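Local coordinates for protein cadherin-23 (Mus musculus, PDB 5VH2) that mediates calcium-dependent cell adhesion and, as a component of the tip links of inner-ear hair cells, probably carries force in the mechanotransduction of hearing, at residues E124-V135 and T168-R179. The protein carries 1 engineered substitution. Sequence-based numbering, arbitrary orientation.
Sequences ENLALGTEIVRV and TGVITVKGLVDR
With chi1 at -171° and the chain straight as far as NE, Arg134 is carried across Val170, its CG 3.6 Å from Val170 CG2. NE then donates to Thr168 O at 2.8 Å, the carbonyl lying at the guanidinium edge but tilted from its plane; NH1 adds only a weak bond. Val173 holds CG2 anti to the carbonyl carbon, where it meets Ile132 CD1 at 3.5 Å and Leu126 CD1 at 4.0 Å. Ile171 CD1 lies near Val133 CG1 at 4.1 Å, and both side chains reach Val204 of strand 200-209. Strands 131-134 and 170-173 run antiparallel, Ile132 N bonding Ile171 O and Ile171 N bonding Val133 O; Ile132 and Val133 together face Ile171, a beta bulge that puts Glu131 and Arg134 on one sheet face, with Thr172 and Val170. The type II turn Ala127-Thr130 closes over Val173, whose O takes a nearly straight bond from Gly129 N (2.7 Å, 167°). Farther out, Asn125 N bonds Val177 O, and Glu124 crosses Arg179 at about a right angle, its CG and OE2 lying against Arg179 CB and CG, with OE2 4.6 Å from Arg179 NE and unpaired with it. Cut back to alanine, Glu124 would probably leave Arg179 CB and CG uncovered on that side and the guanidinium without this nearby negative charge, though its bond to Val208 O does not depend on Glu124. Bulged strand 131-139 beside strand 170-173, packed over strands 118-123 and 200-209, is the B-E pairing of the Greek-key beta sandwich of a cadherin repeat.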
ATOM      1  N   GLU A 124      43.431   2.605   3.595  1.00 36.72           N
ATOM      2  CA  GLU A 124      43.955   1.512   2.753  1.00 36.54           C
ATOM      3  C   GLU A 124      44.191   0.269   3.564  1.00 36.90           C
ATOM      4  O   GLU A 124      44.446   0.340   4.766  1.00 37.91           O
ATOM      5  CB  GLU A 124      45.341   1.828   2.196  1.00 37.99           C
ATOM      6  CG  GLU A 124      45.492   3.081   1.393  1.00 38.27           C
ATOM      7  CD  GLU A 124      46.931   3.557   1.328  1.00 40.25           C
ATOM      8  OE1 GLU A 124      47.790   3.039   2.072  1.00 41.53           O
ATOM      9  OE2 GLU A 124      47.186   4.480   0.533  1.00 40.67           O
ATOM     10  N   ASN A 125      44.172  -0.866   2.880  1.00 36.28           N
ATOM     11  CA  ASN A 125      44.533  -2.147   3.478  1.00 36.84           C
ATOM     12  C   ASN A 125      43.706  -2.421   4.717  1.00 36.61           C
ATOM     13  O   ASN A 125      44.194  -2.926   5.728  1.00 37.80           O
ATOM     14  CB  ASN A 125      46.041  -2.177   3.816  1.00 38.82           C
ATOM     15  CG  ASN A 125      46.919  -1.896   2.620  1.00 39.21           C
ATOM     16  OD1 ASN A 125      46.664  -2.378   1.503  1.00 38.18           O
ATOM     17  ND2 ASN A 125      47.921  -1.055   2.832  1.00 40.77           N
ATOM     18  N   LEU A 126      42.431  -2.084   4.647  1.00 35.19           N
ATOM     19  CA  LEU A 126      41.535  -2.434   5.724  1.00 34.85           C
ATOM     20  C   LEU A 126      41.345  -3.939   5.768  1.00 34.71           C
ATOM     21  O   LEU A 126      41.293  -4.605   4.721  1.00 34.10           O
ATOM     22  CB  LEU A 126      40.171  -1.772   5.539  1.00 33.37           C
ATOM     23  CG  LEU A 126      39.698  -0.761   6.575  1.00 33.54           C
ATOM     24  CD1 LEU A 126      38.265  -0.405   6.227  1.00 31.98           C
ATOM     25  CD2 LEU A 126      39.706  -1.295   8.010  1.00 34.38           C
ATOM     26  N   ALA A 127      41.230  -4.458   6.984  1.00 35.41           N
ATOM     27  CA  ALA A 127      41.128  -5.891   7.191  1.00 35.66           C
ATOM     28  C   ALA A 127      39.816  -6.382   6.586  1.00 34.08           C
ATOM     29  O   ALA A 127      38.845  -5.626   6.461  1.00 32.95           O
ATOM     30  CB  ALA A 127      41.214  -6.239   8.673  1.00 36.88           C
ATOM     31  N   LEU A 128      39.829  -7.639   6.156  1.00 34.16           N
ATOM     32  CA  LEU A 128      38.676  -8.238   5.510  1.00 32.96           C
ATOM     33  C   LEU A 128      37.569  -8.408   6.537  1.00 32.72           C
ATOM     34  O   LEU A 128      37.832  -8.762   7.672  1.00 33.77           O
ATOM     35  CB  LEU A 128      39.040  -9.592   4.896  1.00 33.42           C
ATOM     36  CG  LEU A 128      40.150  -9.606   3.814  1.00 33.73           C
ATOM     37  CD1 LEU A 128      40.240 -10.965   3.168  1.00 34.02           C
ATOM     38  CD2 LEU A 128      39.937  -8.560   2.720  1.00 32.62           C
ATOM     39  N   GLY A 129      36.339  -8.125   6.136  1.00 31.44           N
ATOM     40  CA  GLY A 129      35.191  -8.235   7.001  1.00 31.12           C
ATOM     41  C   GLY A 129      35.021  -7.117   8.031  1.00 31.15           C
ATOM     42  O   GLY A 129      34.209  -7.242   8.955  1.00 31.15           O
ATOM     43  N   THR A 130      35.747  -6.014   7.861  1.00 31.25           N
ATOM     44  CA  THR A 130      35.496  -4.796   8.636  1.00 31.20           C
ATOM     45  C   THR A 130      34.170  -4.151   8.194  1.00 29.78           C
ATOM     46  O   THR A 130      33.900  -4.014   6.970  1.00 28.95           O
ATOM     47  CB  THR A 130      36.628  -3.782   8.411  1.00 31.82           C
ATOM     48  OG1 THR A 130      37.889  -4.412   8.641  1.00 33.20           O
ATOM     49  CG2 THR A 130      36.478  -2.564   9.332  1.00 32.10           C
ATOM     50  N   GLU A 131      33.345  -3.772   9.170  1.00 29.62           N
ATOM     51  CA  GLU A 131      32.087  -3.107   8.859  1.00 28.44           C
ATOM     52  C   GLU A 131      32.343  -1.635   8.520  1.00 28.25           C
ATOM     53  O   GLU A 131      32.997  -0.923   9.273  1.00 29.05           O
ATOM     54  CB  GLU A 131      31.084  -3.237  10.012  1.00 28.38           C
ATOM     55  CG  GLU A 131      30.597  -4.663  10.263  1.00 28.57           C
ATOM     56  CD  GLU A 131      30.047  -4.867  11.693  1.00 29.09           C
ATOM     57  OE1 GLU A 131      29.000  -5.559  11.904  1.00 28.83           O
ATOM     58  OE2 GLU A 131      30.699  -4.327  12.628  1.00 29.91           O
ATOM     59  N   ILE A 132      31.791  -1.199   7.388  1.00 27.35           N
ATOM     60  CA  ILE A 132      32.054   0.126   6.812  1.00 27.27           C
ATOM     61  C   ILE A 132      30.937   1.122   7.121  1.00 26.69           C
ATOM     62  O   ILE A 132      31.186   2.269   7.477  1.00 27.08           O
ATOM     63  CB  ILE A 132      32.183   0.016   5.267  1.00 26.82           C
ATOM     64  CG1 ILE A 132      33.297  -0.941   4.883  1.00 27.40           C
ATOM     65  CG2 ILE A 132      32.459   1.377   4.635  1.00 26.90           C
ATOM     66  CD1 ILE A 132      34.598  -0.625   5.580  1.00 28.58           C
ATOM     67  N   VAL A 133      29.712   0.673   6.893  1.00 25.86           N
ATOM     68  CA  VAL A 133      28.502   1.476   7.095  1.00 25.28           C
ATOM     69  C   VAL A 133      27.323   0.508   6.949  1.00 24.66           C
ATOM     70  O   VAL A 133      27.498  -0.631   6.475  1.00 24.68           O
ATOM     71  CB  VAL A 133      28.397   2.642   6.067  1.00 25.05           C
ATOM     72  CG1 VAL A 133      27.991   2.122   4.696  1.00 24.53           C
ATOM     73  CG2 VAL A 133      27.450   3.745   6.552  1.00 24.83           C
ATOM     74  N   ARG A 134      26.135   0.936   7.365  1.00 24.23           N
ATOM     75  CA  ARG A 134      24.965   0.076   7.248  1.00 23.81           C
ATOM     76  C   ARG A 134      23.781   0.750   6.580  1.00 23.27           C
ATOM     77  O   ARG A 134      23.315   1.797   7.031  1.00 23.17           O
ATOM     78  CB  ARG A 134      24.557  -0.421   8.607  1.00 24.05           C
ATOM     79  CG  ARG A 134      23.492  -1.479   8.520  1.00 23.87           C
ATOM     80  CD  ARG A 134      22.928  -1.809   9.880  1.00 24.15           C
ATOM     81  NE  ARG A 134      21.773  -2.672   9.726  1.00 24.06           N
ATOM     82  CZ  ARG A 134      21.106  -3.216  10.731  1.00 24.38           C
ATOM     83  NH1 ARG A 134      20.083  -4.017  10.463  1.00 24.45           N
ATOM     84  NH2 ARG A 134      21.468  -2.988  11.996  1.00 24.79           N
ATOM     85  N   VAL A 135      23.293   0.125   5.506  1.00 23.06           N
ATOM     86  CA  VAL A 135      22.105   0.628   4.817  1.00 22.75           C
ATOM     87  C   VAL A 135      20.930  -0.091   5.442  1.00 22.70           C
ATOM     88  O   VAL A 135      20.986  -1.292   5.644  1.00 22.92           O
ATOM     89  CB  VAL A 135      22.118   0.342   3.308  1.00 22.77           C
ATOM     90  CG1 VAL A 135      20.798   0.761   2.653  1.00 22.68           C
ATOM     91  CG2 VAL A 135      23.311   1.042   2.665  1.00 22.92           C
ATOM     92  N   THR A 168      21.094  -7.787   6.815  1.00 25.63           N
ATOM     93  CA  THR A 168      21.347  -6.655   7.679  1.00 25.18           C
ATOM     94  C   THR A 168      21.559  -5.368   6.890  1.00 24.44           C
ATOM     95  O   THR A 168      21.410  -4.272   7.445  1.00 24.06           O
ATOM     96  CB  THR A 168      22.549  -6.874   8.597  1.00 25.67           C
ATOM     97  OG1 THR A 168      23.740  -6.975   7.805  1.00 25.72           O
ATOM     98  CG2 THR A 168      22.340  -8.139   9.438  1.00 26.61           C
ATOM     99  N   GLY A 169      21.940  -5.479   5.625  1.00 24.34           N
ATOM    100  CA  GLY A 169      22.321  -4.296   4.856  1.00 23.83           C
ATOM    101  C   GLY A 169      23.656  -3.696   5.276  1.00 23.86           C
ATOM    102  O   GLY A 169      23.961  -2.546   4.931  1.00 23.57           O
ATOM    103  N   VAL A 170      24.450  -4.469   6.007  1.00 24.39           N
ATOM    104  CA  VAL A 170      25.770  -4.032   6.443  1.00 24.69           C
ATOM    105  C   VAL A 170      26.738  -4.248   5.288  1.00 24.79           C
ATOM    106  O   VAL A 170      26.794  -5.347   4.704  1.00 25.02           O
ATOM    107  CB  VAL A 170      26.275  -4.804   7.696  1.00 25.45           C
ATOM    108  CG1 VAL A 170      27.736  -4.510   7.977  1.00 26.01           C
ATOM    109  CG2 VAL A 170      25.454  -4.438   8.932  1.00 25.44           C
ATOM    110  N   ILE A 171      27.485  -3.198   4.941  1.00 24.70           N
ATOM    111  CA  ILE A 171      28.502  -3.293   3.913  1.00 24.88           C
ATOM    112  C   ILE A 171      29.818  -3.572   4.620  1.00 25.64           C
ATOM    113  O   ILE A 171      30.154  -2.896   5.616  1.00 25.97           O
ATOM    114  CB  ILE A 171      28.592  -1.999   3.098  1.00 24.57           C
ATOM    115  CG1 ILE A 171      27.346  -1.871   2.209  1.00 24.03           C
ATOM    116  CG2 ILE A 171      29.847  -1.979   2.246  1.00 24.94           C
ATOM    117  CD1 ILE A 171      27.156  -0.490   1.605  1.00 23.83           C
ATOM    118  N   THR A 172      30.566  -4.565   4.112  1.00 26.07           N
ATOM    119  CA  THR A 172      31.856  -4.968   4.701  1.00 26.99           C
ATOM    120  C   THR A 172      32.966  -4.929   3.661  1.00 27.24           C
ATOM    121  O   THR A 172      32.713  -4.814   2.456  1.00 26.74           O
ATOM    122  CB  THR A 172      31.800  -6.382   5.268  1.00 27.57           C
ATOM    123  OG1 THR A 172      31.194  -7.258   4.300  1.00 27.25           O
ATOM    124  CG2 THR A 172      31.017  -6.390   6.598  1.00 27.67           C
ATOM    125  N   VAL A 173      34.205  -5.026   4.123  1.00 28.16           N
ATOM    126  CA  VAL A 173      35.333  -5.149   3.201  1.00 28.57           C
ATOM    127  C   VAL A 173      35.510  -6.616   2.771  1.00 28.87           C
ATOM    128  O   VAL A 173      35.634  -7.533   3.584  1.00 29.54           O
ATOM    129  CB  VAL A 173      36.606  -4.548   3.819  1.00 29.60           C
ATOM    130  CG1 VAL A 173      37.819  -4.840   2.983  1.00 30.22           C
ATOM    131  CG2 VAL A 173      36.430  -3.044   3.931  1.00 29.35           C
ATOM    132  N   LYS A 174      35.481  -6.806   1.466  1.00 28.47           N
ATOM    133  CA  LYS A 174      35.500  -8.102   0.816  1.00 28.68           C
ATOM    134  C   LYS A 174      36.896  -8.398   0.322  1.00 29.44           C
ATOM    135  O   LYS A 174      37.389  -9.479   0.554  1.00 30.21           O
ATOM    136  CB  LYS A 174      34.548  -8.066  -0.378  1.00 27.86           C
ATOM    137  CG  LYS A 174      34.363  -9.385  -1.129  1.00 28.11           C
ATOM    138  CD  LYS A 174      33.318  -9.174  -2.230  1.00 27.43           C
ATOM    139  CE  LYS A 174      33.539 -10.120  -3.383  1.00 27.78           C
ATOM    140  NZ  LYS A 174      32.283 -10.304  -4.152  1.00 27.45           N
ATOM    141  N   GLY A 175      37.504  -7.427  -0.361  1.00 29.33           N
ATOM    142  CA  GLY A 175      38.871  -7.533  -0.867  1.00 30.11           C
ATOM    143  C   GLY A 175      39.757  -6.397  -0.370  1.00 30.68           C
ATOM    144  O   GLY A 175      39.416  -5.701   0.588  1.00 30.65           O
ATOM    145  N   LEU A 176      40.926  -6.224  -0.996  1.00 31.35           N
ATOM    146  CA  LEU A 176      41.917  -5.250  -0.515  1.00 32.25           C
ATOM    147  C   LEU A 176      41.782  -3.914  -1.192  1.00 31.86           C
ATOM    148  O   LEU A 176      42.068  -3.800  -2.374  1.00 31.74           O
ATOM    149  CB  LEU A 176      43.352  -5.787  -0.630  1.00 33.54           C
ATOM    150  CG  LEU A 176      43.587  -6.704   0.598  1.00 34.41           C
ATOM    151  CD1 LEU A 176      44.747  -7.673   0.383  1.00 35.59           C
ATOM    152  CD2 LEU A 176      43.785  -5.921   1.900  1.00 35.16           C
ATOM    153  N   VAL A 177      41.418  -2.892  -0.416  1.00 31.83           N
ATOM    154  CA  VAL A 177      41.383  -1.524  -0.934  1.00 31.76           C
ATOM    155  C   VAL A 177      42.779  -0.916  -1.000  1.00 33.13           C
ATOM    156  O   VAL A 177      43.425  -0.638   0.010  1.00 34.19           O
ATOM    157  CB  VAL A 177      40.406  -0.611  -0.155  1.00 31.28           C
ATOM    158  CG1 VAL A 177      39.067  -1.319   0.044  1.00 30.11           C
ATOM    159  CG2 VAL A 177      40.966  -0.167   1.184  1.00 32.32           C
ATOM    160  N   ASP A 178      43.230  -0.722  -2.235  1.00 33.22           N
ATOM    161  CA  ASP A 178      44.489  -0.075  -2.554  1.00 34.52           C
ATOM    162  C   ASP A 178      44.123   1.295  -3.141  1.00 34.42           C
ATOM    163  O   ASP A 178      43.331   1.389  -4.084  1.00 33.47           O
ATOM    164  CB  ASP A 178      45.204  -0.987  -3.549  1.00 34.71           C
ATOM    165  CG  ASP A 178      46.452  -0.362  -4.218  1.00 35.99           C
ATOM    166  OD1 ASP A 178      46.692   0.871  -4.197  1.00 36.67           O
ATOM    167  OD2 ASP A 178      47.135  -1.121  -4.915  1.00 36.29           O
ATOM    168  N   ARG A 179      44.681   2.341  -2.552  1.00 35.56           N
ATOM    169  CA  ARG A 179      44.442   3.740  -2.971  1.00 35.83           C
ATOM    170  C   ARG A 179      44.720   3.984  -4.460  1.00 35.92           C
ATOM    171  O   ARG A 179      43.932   4.624  -5.146  1.00 35.35           O
ATOM    172  CB  ARG A 179      45.363   4.677  -2.173  1.00 37.55           C
ATOM    173  CG  ARG A 179      44.738   5.233  -0.930  1.00 37.53           C
ATOM    174  CD  ARG A 179      43.793   6.389  -1.146  1.00 37.08           C
ATOM    175  NE  ARG A 179      44.466   7.627  -1.544  1.00 38.55           N
ATOM    176  CZ  ARG A 179      43.868   8.830  -1.566  1.00 38.73           C
ATOM    177  NH1 ARG A 179      44.555   9.902  -1.963  1.00 40.29           N
ATOM    178  NH2 ARG A 179      42.611   8.985  -1.123  1.00 37.55           N
TER